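Local coordinates for DUF1904 domain-containing protein (Sebaldella termitidis, PDB 4M1A), which is of unknown function but forms a trimer of alpha/beta subunits related to the macrophage migration inhibitory factor superfamily, at residues Met1-Ala9 against Leu55-Arg65. Numbering follows the deposited sequence.
Sequences MPHIRVRGA and LVFIEVLWFDR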
loop_
_atom_site.group_PDB
_atom_site.type_symbol
_atom_site.label_atom_id
_atom_site.label_comp_id
_atom_site.label_asym_id
_atom_site.label_seq_id
_atom_site.Cartn_x
_atom_site.Cartn_y
_atom_site.Cartn_z
HETATM N N MSE A 1 -16.244 -2.013 2.684
HETATM C CA MSE A 1 -15.332 -0.984 2.160
HETATM C C MSE A 1 -16.043 0.312 2.577
HETATM O O MSE A 1 -17.093 0.143 3.187
HETATM C CB MSE A 1 -15.261 -1.370 0.681
HETATM C CG MSE A 1 -15.862 -0.231 -0.073
HETATM SE SE MSE A 1 -17.510 -0.507 -1.092
HETATM C CE MSE A 1 -18.961 -0.357 0.234
ATOM N N PRO A 2 -15.555 1.593 2.240
ATOM C CA PRO A 2 -14.324 2.033 1.576
ATOM C C PRO A 2 -13.223 2.486 2.524
ATOM O O PRO A 2 -13.486 2.970 3.615
ATOM C CB PRO A 2 -14.770 3.218 0.696
ATOM C CG PRO A 2 -16.237 2.917 0.479
ATOM C CD PRO A 2 -16.684 2.435 1.801
ATOM N N HIS A 3 -12.015 2.340 2.052
ATOM C CA HIS A 3 -10.820 2.678 2.830
ATOM C C HIS A 3 -10.004 3.731 2.139
ATOM O O HIS A 3 -9.520 3.509 1.027
ATOM C CB HIS A 3 -9.966 1.427 3.071
ATOM C CG HIS A 3 -10.745 0.312 3.647
ATOM N ND1 HIS A 3 -11.197 0.311 4.959
ATOM C CD2 HIS A 3 -11.226 -0.810 3.079
ATOM C CE1 HIS A 3 -11.922 -0.768 5.161
ATOM N NE2 HIS A 3 -11.945 -1.473 4.036
ATOM N N ILE A 4 -9.889 4.910 2.755
ATOM C CA ILE A 4 -9.239 6.045 2.112
ATOM C C ILE A 4 -7.892 6.191 2.831
ATOM O O ILE A 4 -7.849 6.225 4.111
ATOM C CB ILE A 4 -10.026 7.361 2.374
ATOM C CG1 ILE A 4 -11.459 7.387 1.782
ATOM C CG2 ILE A 4 -9.332 8.550 1.792
ATOM C CD1 ILE A 4 -11.987 6.310 1.032
ATOM N N ARG A 5 -6.794 6.332 2.063
ATOM C CA ARG A 5 -5.494 6.567 2.602
ATOM C C ARG A 5 -4.845 7.748 2.016
ATOM O O ARG A 5 -4.839 7.902 0.794
ATOM C CB ARG A 5 -4.560 5.368 2.325
ATOM C CG ARG A 5 -5.133 4.114 2.899
ATOM C CD ARG A 5 -4.344 2.930 2.406
ATOM N NE ARG A 5 -4.915 1.707 2.973
ATOM C CZ ARG A 5 -4.577 0.469 2.604
ATOM N NH1 ARG A 5 -3.635 0.257 1.679
ATOM N NH2 ARG A 5 -5.160 -0.525 3.227
ATOM N N VAL A 6 -4.255 8.574 2.876
ATOM C CA VAL A 6 -3.643 9.810 2.434
ATOM C C VAL A 6 -2.174 9.817 2.822
ATOM O O VAL A 6 -1.824 9.597 3.981
ATOM C CB VAL A 6 -4.348 11.072 3.054
ATOM C CG1 VAL A 6 -3.732 12.314 2.477
ATOM C CG2 VAL A 6 -5.856 11.120 2.754
ATOM N N ARG A 7 -1.328 10.155 1.861
ATOM C CA ARG A 7 0.078 10.366 2.093
ATOM C C ARG A 7 0.505 11.659 1.505
ATOM O O ARG A 7 -0.191 12.246 0.657
ATOM C CB ARG A 7 0.929 9.278 1.449
ATOM C CG ARG A 7 0.886 9.174 -0.045
ATOM C CD ARG A 7 1.593 7.902 -0.532
ATOM N NE ARG A 7 0.736 6.763 -0.267
ATOM C CZ ARG A 7 1.185 5.591 0.084
ATOM N NH1 ARG A 7 2.494 5.446 0.154
ATOM N NH2 ARG A 7 0.354 4.577 0.406
ATOM N N GLY A 8 1.637 12.157 1.962
ATOM C CA GLY A 8 2.137 13.444 1.454
ATOM C C GLY A 8 1.591 14.683 2.184
ATOM O O GLY A 8 1.913 15.800 1.821
ATOM N N ALA A 9 0.683 14.535 3.123
ATOM C CA ALA A 9 0.090 15.671 3.838
ATOM C C ALA A 9 0.408 15.533 5.286
ATOM O O ALA A 9 0.540 14.445 5.800
ATOM C CB ALA A 9 -1.474 15.683 3.636
ATOM N N LEU A 55 3.552 15.132 -3.265
ATOM C CA LEU A 55 2.255 15.667 -3.628
ATOM C C LEU A 55 1.299 15.167 -2.558
ATOM O O LEU A 55 1.732 14.421 -1.710
ATOM C CB LEU A 55 1.939 15.188 -5.021
ATOM C CG LEU A 55 1.596 13.747 -5.403
ATOM C CD1 LEU A 55 1.925 13.615 -6.890
ATOM C CD2 LEU A 55 2.380 12.684 -4.672
ATOM N N VAL A 56 0.009 15.454 -2.644
ATOM C CA VAL A 56 -0.970 14.797 -1.766
ATOM C C VAL A 56 -1.489 13.622 -2.601
ATOM O O VAL A 56 -1.936 13.815 -3.743
ATOM C CB VAL A 56 -2.093 15.700 -1.342
ATOM C CG1 VAL A 56 -3.078 14.875 -0.541
ATOM C CG2 VAL A 56 -1.476 16.838 -0.526
ATOM N N PHE A 57 -1.237 12.409 -2.124
ATOM C CA PHE A 57 -1.604 11.185 -2.849
ATOM C C PHE A 57 -2.634 10.377 -2.036
ATOM O O PHE A 57 -2.368 9.974 -0.897
ATOM C CB PHE A 57 -0.348 10.344 -3.155
ATOM C CG PHE A 57 -0.595 9.187 -4.068
ATOM C CD1 PHE A 57 -1.140 8.030 -3.630
ATOM C CD2 PHE A 57 -0.146 9.227 -5.394
ATOM C CE1 PHE A 57 -1.386 6.961 -4.483
ATOM C CE2 PHE A 57 -0.326 8.117 -6.232
ATOM C CZ PHE A 57 -0.936 7.010 -5.765
ATOM N N ILE A 58 -3.804 10.165 -2.635
ATOM C CA ILE A 58 -4.927 9.575 -2.006
ATOM C C ILE A 58 -5.303 8.299 -2.695
ATOM O O ILE A 58 -5.493 8.271 -3.948
ATOM C CB ILE A 58 -6.147 10.525 -1.938
ATOM C CG1 ILE A 58 -5.739 11.804 -1.305
ATOM C CG2 ILE A 58 -7.337 9.866 -1.160
ATOM C CD1 ILE A 58 -6.758 12.942 -1.486
ATOM N N GLU A 59 -5.368 7.213 -1.903
ATOM C CA GLU A 59 -5.855 5.918 -2.418
ATOM C C GLU A 59 -7.242 5.675 -1.872
ATOM O O GLU A 59 -7.491 5.960 -0.688
ATOM C CB GLU A 59 -4.908 4.793 -1.987
ATOM C CG GLU A 59 -3.537 4.913 -2.539
ATOM C CD GLU A 59 -2.402 4.148 -1.813
ATOM O OE1 GLU A 59 -2.314 4.195 -0.529
ATOM O OE2 GLU A 59 -1.545 3.608 -2.620
ATOM N N VAL A 60 -8.160 5.177 -2.702
ATOM C CA VAL A 60 -9.488 4.795 -2.288
ATOM C C VAL A 60 -9.606 3.302 -2.601
ATOM O O VAL A 60 -9.638 2.908 -3.785
ATOM C CB VAL A 60 -10.548 5.558 -3.078
ATOM C CG1 VAL A 60 -11.928 5.085 -2.721
ATOM C CG2 VAL A 60 -10.402 7.068 -2.779
ATOM N N LEU A 61 -9.708 2.503 -1.574
ATOM C CA LEU A 61 -9.956 1.048 -1.724
ATOM C C LEU A 61 -11.415 0.789 -1.526
ATOM O O LEU A 61 -11.974 1.025 -0.439
ATOM C CB LEU A 61 -9.123 0.243 -0.707
ATOM C CG LEU A 61 -7.620 0.171 -0.874
ATOM C CD1 LEU A 61 -6.943 1.496 -0.591
ATOM C CD2 LEU A 61 -7.046 -0.918 0.055
ATOM N N TRP A 62 -12.097 0.279 -2.577
ATOM C CA TRP A 62 -13.526 0.072 -2.488
ATOM C C TRP A 62 -14.012 -0.983 -3.469
ATOM O O TRP A 62 -13.255 -1.385 -4.395
ATOM C CB TRP A 62 -14.289 1.374 -2.734
ATOM C CG TRP A 62 -14.210 1.981 -4.106
ATOM C CD1 TRP A 62 -13.493 1.577 -5.195
ATOM C CD2 TRP A 62 -15.010 3.064 -4.540
ATOM N NE1 TRP A 62 -13.795 2.396 -6.287
ATOM C CE2 TRP A 62 -14.704 3.323 -5.879
ATOM C CE3 TRP A 62 -15.933 3.903 -3.860
ATOM C CZ2 TRP A 62 -15.333 4.377 -6.609
ATOM C CZ3 TRP A 62 -16.565 4.891 -4.587
ATOM C CH2 TRP A 62 -16.235 5.141 -5.919
ATOM N N PHE A 63 -15.250 -1.406 -3.263
ATOM C CA PHE A 63 -15.995 -2.156 -4.295
ATOM C C PHE A 63 -16.370 -1.110 -5.373
ATOM O O PHE A 63 -16.991 -0.098 -5.085
ATOM C CB PHE A 63 -17.185 -2.941 -3.713
ATOM C CG PHE A 63 -16.760 -3.971 -2.691
ATOM C CD1 PHE A 63 -15.950 -4.998 -3.054
ATOM C CD2 PHE A 63 -17.158 -3.892 -1.379
ATOM C CE1 PHE A 63 -15.516 -5.920 -2.100
ATOM C CE2 PHE A 63 -16.760 -4.833 -0.440
ATOM C CZ PHE A 63 -15.908 -5.829 -0.795
ATOM N N ASP A 64 -15.946 -1.362 -6.591
ATOM C CA ASP A 64 -15.966 -0.311 -7.586
ATOM C C ASP A 64 -17.374 0.116 -7.876
ATOM O O ASP A 64 -18.300 -0.667 -7.773
ATOM C CB ASP A 64 -15.336 -0.746 -8.897
ATOM C CG ASP A 64 -15.004 0.442 -9.828
ATOM O OD1 ASP A 64 -14.778 1.626 -9.363
ATOM O OD2 ASP A 64 -14.940 0.133 -11.032
ATOM N N ARG A 65 -17.497 1.383 -8.189
ATOM C CA ARG A 65 -18.754 1.993 -8.562
ATOM C C ARG A 65 -18.498 2.672 -9.877
ATOM O O ARG A 65 -17.375 2.683 -10.376
ATOM C CB ARG A 65 -19.159 2.990 -7.506
ATOM C CG ARG A 65 -19.941 2.364 -6.380
ATOM C CD ARG A 65 -19.452 2.927 -5.103
ATOM N NE ARG A 65 -20.179 2.410 -3.950
ATOM C CZ ARG A 65 -19.659 1.730 -2.932
ATOM N NH1 ARG A 65 -18.384 1.346 -2.900
ATOM N NH2 ARG A 65 -20.461 1.381 -1.945
HETATM O O HOH W 1 -1.687 1.923 0.561
HETATM O O HOH W 2 -2.057 6.941 -0.068
#
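R7 and E59 form the salt bridge of this antiparallel strand pair, R7 NH2 lying 2.9 Å from E59 OE1. The strands 3-7 and 56-62 run at 165°, and H3-L61, R5-E59 and R7-F57 are hydrogen-bonded pairs, each with two backbone bonds; in the central pair, E59 N lies 2.8 Å from R5 O. Along R7, CB passes the F57 carbonyl, CG packs 3.5 Å from F57 CB, and CD runs past F57 CD1. A bend at CG-CD (chi3 75°) then turns the guanidinium toward E59: NE donates to a water placed to bond E59 OE1 or the F57 carbonyl, NH2 reaches OE1 on its syn side, 33° out of the carboxylate plane, and NH1 pairs with E39 of the second subunit. With an alanine in place of R7, E59 OE1 is likely to be left without its direct cationic mate and E39 of the second subunit without this partner. A second water, 2.6 Å from E59 OE1, relays this oxygen to R5 NH1, which itself pairs with E59 of the third subunit, just as E59 OE2 pairs with R5 of the second. L61 CD2 lies over one face of the R5 guanidinium, 3.7 Å from NH2. On the reverse face the side chains are apolar: I4 CG2 meets I58 CG2 at 3.8 Å, and I58 continues onto F77 and W81 of helix 67-82. One sheet face thus packs on helix while the other carries charged intersubunit pairs, an arrangement consistent with a trimer of the MIF-like fold.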